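Local coordinates for protein putative phosphomannomutase (Thermus thermophilus, PDB 1TUO) that probably interconverts sugar phosphates as a magnesium-dependent mutase of the phosphohexose mutase family, perhaps a phosphomannomutase or phosphopentomutase, at residues L274-F279 with E302-G307; L297-E302 with A375-T380. One frame throughout, in Å; residues are numbered along the deposited sequence.

Contact 1: residues L274-F279 with E302-G307; sequences LALYRF and ERLGFG
Phe-279 and Leu-276, one helical turn apart on helix 267-280, reach across to the end of helix 296-304 and the loop that leaves it. The side chains meet by apolar packing, one ring carbon also lies near a backbone carbonyl, and no hydrogen bond crosses.

The aromatic part centres on the Phe-279 ring. Its CG stands anti to the backbone N (chi1 173°), which carries the ring out from the helix toward Leu-304 and Phe-306. CD1 lies 3.7 Å from Phe-306 CD1, and the ring centroids are 5.5 Å apart with planes at 39°, so the pair is an oblique contact and neither a stack nor a T. Phe-306 in turn sets its ring edge-to-face with Phe-328, which belongs to the sheet, and touches Leu-300.

The far end of the Phe-279 ring meets the backbone where the second helix stops. CZ comes within 3.4 Å of Leu-304 O, and CE2 rests 3.8 Å from Leu-304 CB. Directly after Leu-304 the chain turns at Gly-305, whose phi of 107° takes it out of the helix and brings Phe-306 back toward the same helix that Leu-304 faces.

Among the aliphatic side chains, Leu-276 CD1 and Leu-304 CD1 press methyl on methyl at 3.4 Å, tighter than ordinary van der Waals contact, with the two side chains at about a right angle. Leu-304 CD1 also comes within 4.0 Å of Phe-279 CD2, so this one methyl fits between the leucine and the phenylalanine of the opposing helix.

Gly-307 is already backbone-bonded to Ala-287, where strand 308-311 begins beside strand 286-290. Strand 286-290, helix 296-304 and strand 308-311 form a beta-alpha-beta crossover, with helix 267-280 packed beside its helix, characteristic of the alpha/beta/alpha domain III of phosphohexomutases.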
# COMPACT_ATOMS: atom_id res chain seq x y z
N LEU A 274 13.42 -2.08 -6.75
CA LEU A 274 12.51 -2.64 -7.74
C LEU A 274 12.47 -1.79 -9.00
O LEU A 274 12.28 -2.30 -10.10
CB LEU A 274 11.09 -2.79 -7.15
CG LEU A 274 10.95 -3.92 -6.12
CD1 LEU A 274 9.49 -4.03 -5.69
CD2 LEU A 274 11.42 -5.25 -6.73
N ALA A 275 12.67 -0.48 -8.87
CA ALA A 275 12.67 0.38 -10.05
C ALA A 275 13.87 -0.01 -10.90
O ALA A 275 13.77 -0.12 -12.12
CB ALA A 275 12.76 1.85 -9.65
N LEU A 276 15.01 -0.23 -10.25
CA LEU A 276 16.23 -0.60 -10.96
C LEU A 276 16.06 -1.95 -11.65
O LEU A 276 16.40 -2.10 -12.82
CB LEU A 276 17.41 -0.67 -10.00
CG LEU A 276 18.75 -1.11 -10.61
CD1 LEU A 276 19.17 -0.12 -11.69
CD2 LEU A 276 19.81 -1.17 -9.52
N TYR A 277 15.55 -2.92 -10.91
CA TYR A 277 15.34 -4.26 -11.44
C TYR A 277 14.41 -4.25 -12.65
O TYR A 277 14.73 -4.84 -13.69
CB TYR A 277 14.77 -5.17 -10.35
CG TYR A 277 14.46 -6.57 -10.84
CD1 TYR A 277 13.15 -7.03 -10.90
CD2 TYR A 277 15.48 -7.41 -11.29
CE1 TYR A 277 12.86 -8.31 -11.38
CE2 TYR A 277 15.20 -8.68 -11.77
CZ TYR A 277 13.89 -9.13 -11.82
OH TYR A 277 13.62 -10.38 -12.32
N ARG A 278 13.27 -3.58 -12.53
CA ARG A 278 12.32 -3.53 -13.64
C ARG A 278 12.89 -2.79 -14.84
O ARG A 278 12.67 -3.18 -15.98
CB ARG A 278 11.00 -2.89 -13.18
CG ARG A 278 10.17 -3.81 -12.29
CD ARG A 278 9.05 -3.06 -11.56
NE ARG A 278 7.95 -2.61 -12.42
CZ ARG A 278 7.03 -3.40 -12.97
NH1 ARG A 278 7.06 -4.71 -12.77
NH2 ARG A 278 6.06 -2.87 -13.71
N PHE A 279 13.64 -1.72 -14.58
CA PHE A 279 14.24 -0.96 -15.67
C PHE A 279 15.23 -1.85 -16.42
O PHE A 279 15.26 -1.85 -17.65
CB PHE A 279 14.98 0.26 -15.14
CG PHE A 279 15.77 0.98 -16.20
CD1 PHE A 279 15.15 1.88 -17.05
CD2 PHE A 279 17.12 0.71 -16.37
CE1 PHE A 279 15.87 2.52 -18.06
CE2 PHE A 279 17.85 1.34 -17.38
CZ PHE A 279 17.22 2.24 -18.22
N GLU A 302 17.74 9.98 -13.78
CA GLU A 302 18.59 10.85 -14.58
C GLU A 302 19.85 10.09 -15.01
O GLU A 302 20.34 10.26 -16.13
CB GLU A 302 18.98 12.11 -13.80
CG GLU A 302 20.03 11.90 -12.72
CD GLU A 302 20.35 13.19 -11.97
OE1 GLU A 302 19.45 13.71 -11.29
OE2 GLU A 302 21.51 13.67 -12.07
N ARG A 303 20.35 9.23 -14.13
CA ARG A 303 21.55 8.45 -14.40
C ARG A 303 21.35 7.36 -15.46
O ARG A 303 22.17 7.21 -16.37
CB ARG A 303 22.07 7.79 -13.11
CG ARG A 303 22.85 8.70 -12.16
CD ARG A 303 24.32 8.82 -12.56
NE ARG A 303 25.08 9.75 -11.73
CZ ARG A 303 25.90 9.39 -10.74
NH1 ARG A 303 26.09 8.11 -10.44
NH2 ARG A 303 26.57 10.32 -10.07
N LEU A 304 20.26 6.60 -15.34
CA LEU A 304 20.00 5.50 -16.26
C LEU A 304 19.12 5.81 -17.47
O LEU A 304 19.13 5.06 -18.45
CB LEU A 304 19.41 4.31 -15.50
CG LEU A 304 20.30 3.76 -14.39
CD1 LEU A 304 19.65 2.53 -13.79
CD2 LEU A 304 21.68 3.41 -14.94
N GLY A 305 18.35 6.90 -17.41
CA GLY A 305 17.53 7.25 -18.56
C GLY A 305 16.03 7.06 -18.54
O GLY A 305 15.46 6.61 -19.54
N PHE A 306 15.37 7.38 -17.43
CA PHE A 306 13.91 7.28 -17.37
C PHE A 306 13.33 8.46 -16.60
O PHE A 306 13.94 8.94 -15.64
CB PHE A 306 13.43 5.94 -16.77
CG PHE A 306 13.84 5.70 -15.34
CD1 PHE A 306 14.98 4.95 -15.05
CD2 PHE A 306 13.06 6.16 -14.29
CE1 PHE A 306 15.33 4.66 -13.73
CE2 PHE A 306 13.40 5.88 -12.96
CZ PHE A 306 14.54 5.12 -12.68
N GLY A 307 12.17 8.93 -17.04
CA GLY A 307 11.56 10.07 -16.39
C GLY A 307 11.00 9.75 -15.02
O GLY A 307 10.70 8.59 -14.71

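Contact 2: residues L297-E302 with A375-T380; sequences LDRLGE and ALTGLT
Arg-299 lies against the end of helix 366-377, and its side chain meets Thr-377 and Leu-379 along its whole length. CB starts 3.9 Å from Leu-379 CD1. CG comes next, 3.5 Å from Thr-377 CB and close to that residue's carbonyl oxygen. From there the chain folds back on itself, bent at both chi2 and chi3, so that CD stays near the same carbonyl and NH1 is brought back to it. NE makes a long, weak charge contact with Glu-302 OE2 of its own helix, the oxygen lying well out of the guanidinium plane. At the tip, NH1 donates to Thr-377 O over 2.7 Å. The donor lies almost straight out from the carbonyl, with a C=O...N angle of 175°, while the N-H itself is bent (137°). Leu-379 covers one face of the guanidinium: CD1 stands 4.0 Å above the plane, over its centre, and CG is near NH1.

Thr-377 also packs its CG2 against Leu-300, the residue after Arg-299, 3.8 Å from Leu-300 N. Its OG1 is turned to its own chain, bonded to Val-373 O and accepting from Leu-379 N, the latter a longish bond that makes an ST turn and helps to place Leu-379 beside the arginine. Leu-300 CD1 reaches Leu-376 CB more loosely.

Gly-378, with positive phi, leaves the helix between Thr-377 and Leu-379. An arginine hydrogen-bonded to the carbonyl of a neighbouring helix's last residue ties helix 296-304 of domain III to the end of helix 366-377, where the chain leads on to the C-terminal domain.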
# COMPACT_ATOMS: atom_id res chain seq x y z
N LEU A 297 15.45 8.04 -6.31
CA LEU A 297 14.70 7.59 -7.48
C LEU A 297 14.91 8.59 -8.62
O LEU A 297 15.14 8.20 -9.77
CB LEU A 297 13.21 7.46 -7.17
CG LEU A 297 12.34 6.92 -8.32
CD1 LEU A 297 12.88 5.58 -8.80
CD2 LEU A 297 10.91 6.78 -7.85
N ASP A 298 14.83 9.88 -8.29
CA ASP A 298 15.04 10.93 -9.29
C ASP A 298 16.43 10.78 -9.90
O ASP A 298 16.60 10.85 -11.12
CB ASP A 298 14.94 12.33 -8.66
CG ASP A 298 13.65 12.53 -7.88
OD1 ASP A 298 12.91 13.48 -8.20
OD2 ASP A 298 13.39 11.74 -6.95
N ARG A 299 17.43 10.58 -9.03
CA ARG A 299 18.81 10.43 -9.48
C ARG A 299 18.98 9.18 -10.35
O ARG A 299 19.66 9.22 -11.37
CB ARG A 299 19.76 10.36 -8.27
CG ARG A 299 21.24 10.13 -8.61
CD ARG A 299 21.81 11.21 -9.53
NE ARG A 299 22.01 12.49 -8.85
CZ ARG A 299 23.02 12.76 -8.02
NH1 ARG A 299 23.94 11.84 -7.76
NH2 ARG A 299 23.11 13.96 -7.46
N LEU A 300 18.34 8.08 -9.95
CA LEU A 300 18.45 6.85 -10.73
C LEU A 300 17.90 7.11 -12.13
O LEU A 300 18.48 6.67 -13.13
CB LEU A 300 17.66 5.72 -10.06
CG LEU A 300 17.86 4.31 -10.61
CD1 LEU A 300 19.30 3.85 -10.37
CD2 LEU A 300 16.89 3.35 -9.94
N GLY A 301 16.79 7.83 -12.20
CA GLY A 301 16.18 8.14 -13.48
C GLY A 301 17.05 9.01 -14.37
O GLY A 301 17.09 8.81 -15.58
N GLU A 302 17.74 9.98 -13.78
CA GLU A 302 18.59 10.85 -14.58
C GLU A 302 19.85 10.09 -15.01
O GLU A 302 20.34 10.26 -16.13
CB GLU A 302 18.98 12.11 -13.80
CG GLU A 302 20.03 11.90 -12.72
CD GLU A 302 20.35 13.19 -11.97
OE1 GLU A 302 19.45 13.71 -11.29
OE2 GLU A 302 21.51 13.67 -12.07
N ALA A 375 25.48 2.83 -5.74
CA ALA A 375 26.62 2.99 -6.63
C ALA A 375 26.21 3.72 -7.91
O ALA A 375 26.89 4.64 -8.36
CB ALA A 375 27.22 1.62 -6.97
N LEU A 376 25.11 3.29 -8.51
CA LEU A 376 24.62 3.89 -9.74
C LEU A 376 24.13 5.33 -9.57
O LEU A 376 24.18 6.12 -10.51
CB LEU A 376 23.49 3.04 -10.33
CG LEU A 376 23.89 1.62 -10.77
CD1 LEU A 376 22.64 0.85 -11.22
CD2 LEU A 376 24.92 1.70 -11.90
N THR A 377 23.65 5.68 -8.38
CA THR A 377 23.16 7.04 -8.12
C THR A 377 24.26 7.93 -7.56
O THR A 377 24.20 9.15 -7.68
CB THR A 377 21.99 7.07 -7.11
OG1 THR A 377 22.41 6.46 -5.88
CG2 THR A 377 20.79 6.33 -7.66
N GLY A 378 25.25 7.31 -6.93
CA GLY A 378 26.34 8.06 -6.33
C GLY A 378 25.91 8.70 -5.03
O GLY A 378 26.55 9.62 -4.53
N LEU A 379 24.80 8.20 -4.48
CA LEU A 379 24.26 8.74 -3.23
C LEU A 379 24.08 7.67 -2.17
O LEU A 379 23.88 6.49 -2.48
CB LEU A 379 22.90 9.38 -3.50
CG LEU A 379 22.83 10.54 -4.50
CD1 LEU A 379 21.38 10.89 -4.78
CD2 LEU A 379 23.59 11.74 -3.95
N THR A 380 24.16 8.08 -0.90
CA THR A 380 23.96 7.18 0.22
C THR A 380 22.59 7.56 0.79
O THR A 380 22.21 8.73 0.74
CB THR A 380 25.04 7.36 1.30
OG1 THR A 380 26.32 6.98 0.77
CG2 THR A 380 24.73 6.50 2.52

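In the fold
Helix 296-304 is common to both contacts, which even share Glu-302; their centres lie 9 Å apart, on the same side of the chain's centre. Contact 1 sets its end and following loop against helix 267-280, while contact 2 sets its middle against the end of helix 366-377. Along the chain the segments come in the order 274-279, 297-302, 302-307, 375-380. The two sites also touch directly: Arg-303 NH1 hydrogen-bonds Leu-376 O, and Leu-276 packs on Leu-376, so the three helices meet as one group. Domain III is thereby packed against the helix that leads out toward the C-terminal domain.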